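Local coordinates for capsid protein (Infectious hypodermal and hematopoietic necrosis virus, PDB 3N7X) that assembles in sixty copies into the icosahedral capsid of a shrimp-infecting parvovirus, using a beta-barrel fold and binding calcium ions, at residues 52-57 against 287-292; 118-123 against 209-214; 48-53 against 94-99. All blocks are in the same frame, centred on the assembly; numbering follows the deposited sequence.

Interaction 1: 52-57 against 287-292; sequences TRRYFE and ADFFLH. With CA (calcium ion), chain B.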
loop_
_atom_site.group_PDB
_atom_site.type_symbol
_atom_site.label_atom_id
_atom_site.label_comp_id
_atom_site.label_asym_id
_atom_site.label_seq_id
_atom_site.Cartn_x
_atom_site.Cartn_y
_atom_site.Cartn_z
ATOM N N THR A 52 -32.880 37.729 -78.867
ATOM C CA THR A 52 -34.058 38.364 -79.444
ATOM C C THR A 52 -35.335 37.671 -78.966
ATOM O O THR A 52 -35.276 36.592 -78.377
ATOM C CB THR A 52 -34.016 38.343 -80.992
ATOM O OG1 THR A 52 -35.022 39.227 -81.508
ATOM C CG2 THR A 52 -34.270 36.930 -81.525
ATOM N N ARG A 53 -36.484 38.297 -79.217
ATOM C CA ARG A 53 -37.769 37.729 -78.815
ATOM C C ARG A 53 -38.748 37.838 -79.982
ATOM O O ARG A 53 -38.724 38.819 -80.720
ATOM C CB ARG A 53 -38.329 38.474 -77.603
ATOM C CG ARG A 53 -37.308 38.815 -76.523
ATOM C CD ARG A 53 -38.023 39.392 -75.309
ATOM N NE ARG A 53 -37.129 40.056 -74.367
ATOM C CZ ARG A 53 -36.719 41.317 -74.484
ATOM N NH1 ARG A 53 -37.119 42.057 -75.508
ATOM N NH2 ARG A 53 -35.923 41.845 -73.561
ATOM N N ARG A 54 -39.619 36.845 -80.138
ATOM C CA ARG A 54 -40.581 36.843 -81.238
ATOM C C ARG A 54 -41.940 36.281 -80.845
ATOM O O ARG A 54 -42.079 35.649 -79.793
ATOM C CB ARG A 54 -40.018 36.022 -82.399
ATOM C CG ARG A 54 -38.739 36.602 -82.941
ATOM C CD ARG A 54 -38.017 35.700 -83.912
ATOM N NE ARG A 54 -36.831 36.397 -84.405
ATOM C CZ ARG A 54 -35.800 35.818 -85.014
ATOM N NH1 ARG A 54 -35.788 34.506 -85.222
ATOM N NH2 ARG A 54 -34.766 36.557 -85.394
ATOM N N TYR A 55 -42.944 36.530 -81.687
ATOM C CA TYR A 55 -44.286 36.001 -81.461
ATOM C C TYR A 55 -44.533 34.970 -82.552
ATOM O O TYR A 55 -44.268 35.238 -83.731
ATOM C CB TYR A 55 -45.379 37.061 -81.617
ATOM C CG TYR A 55 -45.373 38.220 -80.652
ATOM C CD1 TYR A 55 -45.237 38.025 -79.279
ATOM C CD2 TYR A 55 -45.574 39.520 -81.117
ATOM C CE1 TYR A 55 -45.302 39.102 -78.392
ATOM C CE2 TYR A 55 -45.644 40.597 -80.244
ATOM C CZ TYR A 55 -45.508 40.387 -78.885
ATOM O OH TYR A 55 -45.585 41.465 -78.033
ATOM N N PHE A 56 -45.039 33.804 -82.165
ATOM C CA PHE A 56 -45.359 32.757 -83.128
ATOM C C PHE A 56 -46.824 32.374 -82.955
ATOM O O PHE A 56 -47.354 32.402 -81.836
ATOM C CB PHE A 56 -44.504 31.503 -82.906
ATOM C CG PHE A 56 -43.047 31.672 -83.248
ATOM C CD1 PHE A 56 -42.623 32.672 -84.117
ATOM C CD2 PHE A 56 -42.101 30.778 -82.742
ATOM C CE1 PHE A 56 -41.279 32.779 -84.479
ATOM C CE2 PHE A 56 -40.754 30.873 -83.098
ATOM C CZ PHE A 56 -40.342 31.876 -83.970
ATOM N N GLU A 57 -47.479 32.029 -84.061
ATOM C CA GLU A 57 -48.875 31.605 -84.018
ATOM C C GLU A 57 -48.965 30.255 -84.713
ATOM O O GLU A 57 -48.206 29.980 -85.642
ATOM C CB GLU A 57 -49.790 32.605 -84.729
ATOM C CG GLU A 57 -49.793 34.008 -84.149
ATOM C CD GLU A 57 -48.637 34.849 -84.660
ATOM O OE1 GLU A 57 -48.340 34.764 -85.872
ATOM O OE2 GLU A 57 -48.033 35.602 -83.861
ATOM N N ALA A 287 -41.365 33.529 -78.145
ATOM C CA ALA A 287 -40.201 32.684 -78.340
ATOM C C ALA A 287 -38.930 33.500 -78.169
ATOM O O ALA A 287 -38.686 34.446 -78.918
ATOM C CB ALA A 287 -40.244 32.054 -79.726
ATOM N N ASP A 288 -38.130 33.135 -77.175
ATOM C CA ASP A 288 -36.883 33.839 -76.915
ATOM C C ASP A 288 -35.721 33.037 -77.491
ATOM O O ASP A 288 -35.597 31.835 -77.243
ATOM C CB ASP A 288 -36.717 34.070 -75.408
ATOM C CG ASP A 288 -37.841 34.931 -74.818
ATOM O OD1 ASP A 288 -38.469 35.708 -75.579
ATOM O OD2 ASP A 288 -38.089 34.842 -73.591
ATOM N N PHE A 289 -34.885 33.715 -78.274
ATOM C CA PHE A 289 -33.742 33.099 -78.942
ATOM C C PHE A 289 -32.411 33.613 -78.445
ATOM O O PHE A 289 -32.295 34.767 -78.033
ATOM C CB PHE A 289 -33.782 33.387 -80.444
ATOM C CG PHE A 289 -34.913 32.726 -81.170
ATOM C CD1 PHE A 289 -34.675 31.634 -82.000
ATOM C CD2 PHE A 289 -36.214 33.212 -81.053
ATOM C CE1 PHE A 289 -35.719 31.033 -82.710
ATOM C CE2 PHE A 289 -37.263 32.620 -81.755
ATOM C CZ PHE A 289 -37.015 31.529 -82.587
ATOM N N PHE A 290 -31.395 32.760 -78.521
ATOM C CA PHE A 290 -30.051 33.153 -78.130
ATOM C C PHE A 290 -29.030 32.289 -78.865
ATOM O O PHE A 290 -29.297 31.129 -79.195
ATOM C CB PHE A 290 -29.839 32.998 -76.619
ATOM C CG PHE A 290 -29.625 31.579 -76.186
ATOM C CD1 PHE A 290 -30.712 30.738 -75.940
ATOM C CD2 PHE A 290 -28.336 31.056 -76.098
ATOM C CE1 PHE A 290 -30.518 29.393 -75.616
ATOM C CE2 PHE A 290 -28.129 29.713 -75.776
ATOM C CZ PHE A 290 -29.226 28.880 -75.536
ATOM N N LEU A 291 -27.863 32.869 -79.120
ATOM C CA LEU A 291 -26.779 32.160 -79.775
ATOM C C LEU A 291 -25.458 32.749 -79.303
ATOM O O LEU A 291 -25.297 33.971 -79.235
ATOM C CB LEU A 291 -26.893 32.268 -81.294
ATOM C CG LEU A 291 -25.761 31.571 -82.062
ATOM C CD1 LEU A 291 -26.270 31.077 -83.406
ATOM C CD2 LEU A 291 -24.583 32.529 -82.238
ATOM N N HIS A 292 -24.523 31.867 -78.954
ATOM C CA HIS A 292 -23.205 32.279 -78.493
ATOM C C HIS A 292 -22.210 32.049 -79.618
ATOM O O HIS A 292 -21.930 30.910 -80.000
ATOM C CB HIS A 292 -22.789 31.488 -77.247
ATOM C CG HIS A 292 -23.674 31.727 -76.061
ATOM N ND1 HIS A 292 -23.921 32.988 -75.556
ATOM C CD2 HIS A 292 -24.383 30.867 -75.289
ATOM C CE1 HIS A 292 -24.744 32.896 -74.526
ATOM N NE2 HIS A 292 -25.040 31.621 -74.343
HETATM CA CA CA B . -44.087 36.574 -85.738
HETATM O O HOH W 1 -46.317 37.272 -85.135
HETATM O O HOH W 2 -45.688 34.982 -86.493
HETATM O O HOH W 3 -41.706 36.783 -85.409
#
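In the jelly-roll beta-barrel of the capsid protein, Thr52 and Arg54 of strand 45-59 form antiparallel hydrogen-bonded pairs with Phe289 and Ala287 of strand 281-296. By topology these are strands B and I, neighbours in the BIDG sheet. The short segments run at 146° to each other, and four backbone bonds join them, the shortest being Arg54 N to Ala287 O and Ala287 N to Arg54 O, both 2.8 Å.

On the face that carries Thr52, Arg54, Ala287 and Phe289, the Phe289 ring is the centrepiece. Arg54 reaches across it as an extended chain in a cation-pi contact, with its CZ 4.8 Å from the ring centroid and NH1 over the middle of the face; the guanidinium is tilted 46° to the ring. NH2 bonds to Leu81 O, which helps to hold the group there, while Thr52 CG2 covers part of one guanidinium face. Phe56 comes from the opposite direction and meets Phe289 rim to rim, CZ to CZ 3.6 Å, the planes 79° apart. Its CE2 also packs on Ala287 CB.

Arg53 and Asp288 share the other face without a salt bridge. Asp288 OD1 lies 3.4 Å from Arg53 CB and accepts from Gln286 NE2, whereas the Arg53 guanidinium donates to Ile194 O of one neighbouring subunit and Leu38 O of another.

Further along the strand, Tyr55 O binds a calcium ion at 2.4 Å, joined by Gln176 O, Glu191 OE2 of a neighbouring subunit and three waters, so the metal bridges two subunits. Two of these waters each donate to one carboxylate oxygen of Glu57, one to OE2 at 2.7 Å and the other to OE1.

Interaction 2: 118-123 against 209-214; sequences VVMHSM and KAYTIH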
loop_
_atom_site.group_PDB
_atom_site.type_symbol
_atom_site.label_atom_id
_atom_site.label_comp_id
_atom_site.label_asym_id
_atom_site.label_seq_id
_atom_site.Cartn_x
_atom_site.Cartn_y
_atom_site.Cartn_z
ATOM N N VAL A 118 -33.886 28.098 -78.155
ATOM C CA VAL A 118 -35.117 28.847 -77.991
ATOM C C VAL A 118 -35.892 28.339 -76.804
ATOM O O VAL A 118 -35.727 27.195 -76.369
ATOM C CB VAL A 118 -36.044 28.679 -79.202
ATOM C CG1 VAL A 118 -37.204 29.662 -79.125
ATOM C CG2 VAL A 118 -35.265 28.886 -80.458
ATOM N N VAL A 119 -36.746 29.209 -76.294
ATOM C CA VAL A 119 -37.622 28.870 -75.197
ATOM C C VAL A 119 -38.959 29.466 -75.582
ATOM O O VAL A 119 -39.066 30.676 -75.775
ATOM C CB VAL A 119 -37.184 29.503 -73.863
ATOM C CG1 VAL A 119 -38.138 29.072 -72.760
ATOM C CG2 VAL A 119 -35.779 29.082 -73.523
ATOM N N MET A 120 -39.970 28.623 -75.730
ATOM C CA MET A 120 -41.293 29.124 -76.058
ATOM C C MET A 120 -42.079 29.105 -74.762
ATOM O O MET A 120 -41.987 28.147 -73.990
ATOM C CB MET A 120 -41.970 28.237 -77.097
ATOM C CG MET A 120 -41.262 28.222 -78.441
ATOM S SD MET A 120 -42.210 27.350 -79.712
ATOM C CE MET A 120 -42.086 25.632 -79.147
ATOM N N HIS A 121 -42.835 30.169 -74.512
ATOM C CA HIS A 121 -43.618 30.250 -73.292
ATOM C C HIS A 121 -44.809 31.178 -73.461
ATOM O O HIS A 121 -45.055 31.698 -74.548
ATOM C CB HIS A 121 -42.744 30.757 -72.136
ATOM C CG HIS A 121 -42.209 32.146 -72.335
ATOM N ND1 HIS A 121 -41.025 32.405 -72.995
ATOM C CD2 HIS A 121 -42.699 33.353 -71.959
ATOM C CE1 HIS A 121 -40.808 33.711 -73.015
ATOM N NE2 HIS A 121 -41.810 34.308 -72.393
ATOM N N SER A 122 -45.551 31.362 -72.371
ATOM C CA SER A 122 -46.698 32.256 -72.350
ATOM C C SER A 122 -47.734 31.997 -73.436
ATOM O O SER A 122 -48.244 32.934 -74.052
ATOM C CB SER A 122 -46.208 33.699 -72.459
ATOM O OG SER A 122 -45.328 34.004 -71.397
ATOM N N MET A 123 -48.059 30.732 -73.667
ATOM C CA MET A 123 -49.041 30.404 -74.686
ATOM C C MET A 123 -50.415 31.014 -74.417
ATOM O O MET A 123 -50.880 31.053 -73.278
ATOM C CB MET A 123 -49.208 28.896 -74.806
ATOM C CG MET A 123 -50.314 28.512 -75.764
ATOM S SD MET A 123 -50.575 26.748 -75.823
ATOM C CE MET A 123 -49.036 26.225 -76.614
ATOM N N LYS A 209 -41.054 25.670 -73.024
ATOM C CA LYS A 209 -40.445 24.616 -73.825
ATOM C C LYS A 209 -39.125 25.117 -74.365
ATOM O O LYS A 209 -39.080 26.017 -75.207
ATOM C CB LYS A 209 -41.372 24.219 -74.974
ATOM C CG LYS A 209 -42.703 23.641 -74.512
ATOM C CD LYS A 209 -42.502 22.374 -73.689
ATOM C CE LYS A 209 -43.840 21.748 -73.317
ATOM N NZ LYS A 209 -43.689 20.477 -72.548
ATOM N N ALA A 210 -38.045 24.530 -73.869
ATOM C CA ALA A 210 -36.713 24.938 -74.281
ATOM C C ALA A 210 -36.013 23.892 -75.127
ATOM O O ALA A 210 -36.011 22.706 -74.797
ATOM C CB ALA A 210 -35.878 25.258 -73.057
ATOM N N TYR A 211 -35.421 24.349 -76.223
ATOM C CA TYR A 211 -34.696 23.472 -77.127
ATOM C C TYR A 211 -33.393 24.170 -77.439
ATOM O O TYR A 211 -33.378 25.362 -77.753
ATOM C CB TYR A 211 -35.508 23.247 -78.401
ATOM C CG TYR A 211 -36.881 22.685 -78.113
ATOM C CD1 TYR A 211 -37.052 21.337 -77.781
ATOM C CD2 TYR A 211 -38.003 23.517 -78.092
ATOM C CE1 TYR A 211 -38.308 20.835 -77.428
ATOM C CE2 TYR A 211 -39.261 23.025 -77.740
ATOM C CZ TYR A 211 -39.406 21.686 -77.409
ATOM O OH TYR A 211 -40.646 21.213 -77.040
ATOM N N THR A 212 -32.294 23.437 -77.327
ATOM C CA THR A 212 -30.993 24.024 -77.596
ATOM C C THR A 212 -30.158 23.122 -78.484
ATOM O O THR A 212 -30.492 21.962 -78.717
ATOM C CB THR A 212 -30.203 24.272 -76.293
ATOM O OG1 THR A 212 -29.842 23.015 -75.720
ATOM C CG2 THR A 212 -31.039 25.047 -75.292
ATOM N N ILE A 213 -29.063 23.674 -78.982
ATOM C CA ILE A 213 -28.157 22.926 -79.824
ATOM C C ILE A 213 -26.749 23.395 -79.502
ATOM O O ILE A 213 -26.515 24.583 -79.285
ATOM C CB ILE A 213 -28.464 23.164 -81.316
ATOM C CG1 ILE A 213 -27.436 22.434 -82.180
ATOM C CG2 ILE A 213 -28.460 24.657 -81.620
ATOM C CD1 ILE A 213 -27.784 22.421 -83.655
ATOM N N HIS A 214 -25.820 22.453 -79.428
ATOM C CA HIS A 214 -24.430 22.789 -79.159
ATOM C C HIS A 214 -23.667 22.488 -80.441
ATOM O O HIS A 214 -23.724 21.370 -80.956
ATOM C CB HIS A 214 -23.865 21.947 -78.013
ATOM C CG HIS A 214 -24.527 22.191 -76.691
ATOM N ND1 HIS A 214 -25.765 21.673 -76.366
ATOM C CD2 HIS A 214 -24.117 22.893 -75.607
ATOM C CE1 HIS A 214 -26.087 22.044 -75.139
ATOM N NE2 HIS A 214 -25.105 22.785 -74.656
#
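Val118 and Met120 pair with Tyr211 and Lys209 in a nearly exact antiparallel arrangement, the short segments running at 171° to each other and joined by four backbone hydrogen bonds. Val118 N donates to Tyr211 O at 2.8 Å, and Met120 N to Lys209 O at the same distance. The latter carbonyl oxygen also receives a CA-H contact from Val119, 3.2 Å from its CA, and Ala210 CA approaches Val118 O in the same way.

On the buried face, Met120 and Tyr211 make the main side-chain contact. A bend at the thioether of Met120, chi3 -70°, brings CE to the rim of the phenol ring, near its plane and 4.1 Å from Tyr211 CE2. The Tyr211 hydroxyl bonds to Glu201 OE2, while Lys209 NZ forms a salt bridge with Glu201 OE1, so one carboxylate ties down two residues of strand 208-214. On the opposite face, small groups meet: Val119 CG2 lies 3.9 Å from Ala210 CB, and Ala210 is exposed.

Glu201 and Met203, on which Met120 packs, lie on strand 199-203 of the facing sheet, and Ile151, against which Tyr211 packs, lies on strand 149-153 of the same sheet. Strands 111-131 and 208-214 correspond to D and G, and the arrangement is that of the BIDG half of a viral jelly-roll, with large side chains filling the space between the two sheets.

Interaction 3: 48-53 against 94-99; sequences ITFQTR and TETQRY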
loop_
_atom_site.group_PDB
_atom_site.type_symbol
_atom_site.label_atom_id
_atom_site.label_comp_id
_atom_site.label_asym_id
_atom_site.label_seq_id
_atom_site.Cartn_x
_atom_site.Cartn_y
_atom_site.Cartn_z
ATOM N N ILE A 48 -19.423 36.922 -78.915
ATOM C CA ILE A 48 -20.587 37.768 -79.125
ATOM C C ILE A 48 -21.846 36.952 -78.898
ATOM O O ILE A 48 -22.002 35.869 -79.466
ATOM C CB ILE A 48 -20.664 38.332 -80.572
ATOM C CG1 ILE A 48 -19.430 39.172 -80.897
ATOM C CG2 ILE A 48 -21.899 39.201 -80.723
ATOM C CD1 ILE A 48 -18.228 38.365 -81.302
ATOM N N THR A 49 -22.741 37.470 -78.064
ATOM C CA THR A 49 -23.998 36.793 -77.793
ATOM C C THR A 49 -25.132 37.490 -78.537
ATOM O O THR A 49 -25.198 38.718 -78.578
ATOM C CB THR A 49 -24.324 36.788 -76.292
ATOM O OG1 THR A 49 -23.367 35.975 -75.602
ATOM C CG2 THR A 49 -25.726 36.227 -76.050
ATOM N N PHE A 50 -26.011 36.695 -79.134
ATOM C CA PHE A 50 -27.155 37.223 -79.863
ATOM C C PHE A 50 -28.404 36.862 -79.082
ATOM O O PHE A 50 -28.538 35.728 -78.612
ATOM C CB PHE A 50 -27.218 36.603 -81.258
ATOM C CG PHE A 50 -26.108 37.045 -82.161
ATOM C CD1 PHE A 50 -26.294 38.107 -83.043
ATOM C CD2 PHE A 50 -24.857 36.433 -82.098
ATOM C CE1 PHE A 50 -25.250 38.559 -83.852
ATOM C CE2 PHE A 50 -23.806 36.875 -82.901
ATOM C CZ PHE A 50 -24.005 37.943 -83.781
ATOM N N GLN A 51 -29.313 37.823 -78.937
ATOM C CA GLN A 51 -30.552 37.597 -78.198
ATOM C C GLN A 51 -31.697 38.341 -78.857
ATOM O O GLN A 51 -31.509 39.453 -79.347
ATOM C CB GLN A 51 -30.409 38.094 -76.757
ATOM C CG GLN A 51 -29.247 37.487 -76.000
ATOM C CD GLN A 51 -28.919 38.238 -74.723
ATOM O OE1 GLN A 51 -28.764 39.460 -74.730
ATOM N NE2 GLN A 51 -28.796 37.506 -73.619
ATOM N N THR A 52 -32.880 37.729 -78.867
ATOM C CA THR A 52 -34.058 38.364 -79.444
ATOM C C THR A 52 -35.335 37.671 -78.966
ATOM O O THR A 52 -35.276 36.592 -78.377
ATOM C CB THR A 52 -34.016 38.343 -80.992
ATOM O OG1 THR A 52 -35.022 39.227 -81.508
ATOM C CG2 THR A 52 -34.270 36.930 -81.525
ATOM N N ARG A 53 -36.484 38.297 -79.217
ATOM C CA ARG A 53 -37.769 37.729 -78.815
ATOM C C ARG A 53 -38.748 37.838 -79.982
ATOM O O ARG A 53 -38.724 38.819 -80.720
ATOM C CB ARG A 53 -38.329 38.474 -77.603
ATOM C CG ARG A 53 -37.308 38.815 -76.523
ATOM C CD ARG A 53 -38.023 39.392 -75.309
ATOM N NE ARG A 53 -37.129 40.056 -74.367
ATOM C CZ ARG A 53 -36.719 41.317 -74.484
ATOM N NH1 ARG A 53 -37.119 42.057 -75.508
ATOM N NH2 ARG A 53 -35.923 41.845 -73.561
ATOM N N THR A 94 -33.282 41.633 -92.058
ATOM C CA THR A 94 -32.172 42.579 -92.055
ATOM C C THR A 94 -31.175 42.089 -91.006
ATOM O O THR A 94 -31.562 41.498 -90.000
ATOM C CB THR A 94 -32.659 44.018 -91.719
ATOM O OG1 THR A 94 -31.592 44.947 -91.934
ATOM C CG2 THR A 94 -33.116 44.113 -90.269
ATOM N N GLU A 95 -29.889 42.309 -91.234
ATOM C CA GLU A 95 -28.916 41.838 -90.265
ATOM C C GLU A 95 -28.929 42.637 -88.968
ATOM O O GLU A 95 -29.212 43.836 -88.966
ATOM C CB GLU A 95 -27.510 41.817 -90.881
ATOM C CG GLU A 95 -27.191 42.966 -91.806
ATOM C CD GLU A 95 -25.850 42.798 -92.518
ATOM O OE1 GLU A 95 -25.652 41.768 -93.201
ATOM O OE2 GLU A 95 -24.997 43.707 -92.402
ATOM N N THR A 96 -28.655 41.948 -87.861
ATOM C CA THR A 96 -28.607 42.575 -86.546
ATOM C C THR A 96 -27.355 43.443 -86.469
ATOM O O THR A 96 -26.369 43.172 -87.151
ATOM C CB THR A 96 -28.513 41.518 -85.432
ATOM O OG1 THR A 96 -27.349 40.707 -85.649
ATOM C CG2 THR A 96 -29.748 40.633 -85.421
ATOM N N GLN A 97 -27.386 44.480 -85.637
ATOM C CA GLN A 97 -26.224 45.353 -85.502
ATOM C C GLN A 97 -24.988 44.538 -85.169
ATOM O O GLN A 97 -23.909 44.783 -85.712
ATOM C CB GLN A 97 -26.434 46.393 -84.400
ATOM C CG GLN A 97 -27.080 47.688 -84.854
ATOM C CD GLN A 97 -26.355 48.342 -86.023
ATOM O OE1 GLN A 97 -26.797 48.248 -87.169
ATOM N NE2 GLN A 97 -25.235 49.004 -85.736
ATOM N N ARG A 98 -25.144 43.568 -84.275
ATOM C CA ARG A 98 -24.014 42.746 -83.888
ATOM C C ARG A 98 -23.441 41.972 -85.066
ATOM O O ARG A 98 -22.231 42.001 -85.296
ATOM C CB ARG A 98 -24.397 41.814 -82.734
ATOM C CG ARG A 98 -24.677 42.597 -81.453
ATOM C CD ARG A 98 -24.777 41.747 -80.193
ATOM N NE ARG A 98 -24.816 42.621 -79.022
ATOM C CZ ARG A 98 -24.441 42.276 -77.792
ATOM N NH1 ARG A 98 -23.991 41.053 -77.538
ATOM N NH2 ARG A 98 -24.491 43.172 -76.815
ATOM N N TYR A 99 -24.289 41.297 -85.833
ATOM C CA TYR A 99 -23.767 40.562 -86.973
ATOM C C TYR A 99 -23.090 41.538 -87.933
ATOM O O TYR A 99 -21.983 41.294 -88.414
ATOM C CB TYR A 99 -24.885 39.804 -87.694
ATOM C CG TYR A 99 -24.439 39.176 -89.002
ATOM C CD1 TYR A 99 -23.223 38.491 -89.098
ATOM C CD2 TYR A 99 -25.228 39.278 -90.151
ATOM C CE1 TYR A 99 -22.802 37.924 -90.309
ATOM C CE2 TYR A 99 -24.819 38.714 -91.364
ATOM C CZ TYR A 99 -23.605 38.041 -91.437
ATOM O OH TYR A 99 -23.205 37.495 -92.638
#
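The ring edge of Phe50, on strand 45-59 of the jelly-roll, meets Thr96 and Tyr99 at the capped N-terminus of helix 97-109, a helix in the connection between strands C and D. Thr96 is the N-cap. Its OG1 stands between the backbone N and the carbonyl carbon, chi1 58°, and accepts from Tyr99 N at 3.1 Å; a further bond links OG1 to Leu83 O.

The aromatic contact is made with the edge of the ring. Phe50 CE1 lies 3.5 Å from both Thr96 OG1 and Tyr99 N, which are close to the ring plane, so the ring rim abuts the capping bond itself. Arg98 CB and Tyr99 CB close in on the same carbon, the first at 3.5 Å.

Apolar packing continues along the Arg98 chain. Ile48 and Arg98 run alongside each other, heading opposite ways, with Ile48 CG2 3.9 Å from Arg98 CD.

Polar contact across the segments rests on the guanidinium, whose NH1 gives a weak bond to Thr49 O, 2.8 Å long but bent to 127° at the hydrogen. Its stronger partners belong to a neighbouring subunit: NH1 forms a salt bridge with Asp44 of that subunit and NE donates to its Pro298 O. Thr49 O likewise accepts from Gln300 NE2 of that subunit, and Arg98 CD sits 3.5 Å from the same carbonyl oxygen.

In the fold
Interactions 1 and 2 are two strand pairings of one sheet, separated by the pairing of strands 281-296 and 111-131, in which Asp288 N bonds to Val119 O and the Phe289 ring packs on Val118. Interaction 3 uses the same strand 45-59 as interaction 1, sharing Thr52 and Arg53, but holds a helix end by side chains with no backbone pairing. Interactions 1 and 3 are buried, whereas interaction 2 has one face toward the facing sheet and a more exposed one at Ala210. Arginines reach neighbouring subunits in interactions 1 and 3, Arg53 through backbone carbonyls and Arg98 also through a salt bridge, with calcium added in interaction 1; the salt bridge of Lys209 in interaction 2 stays within the chain.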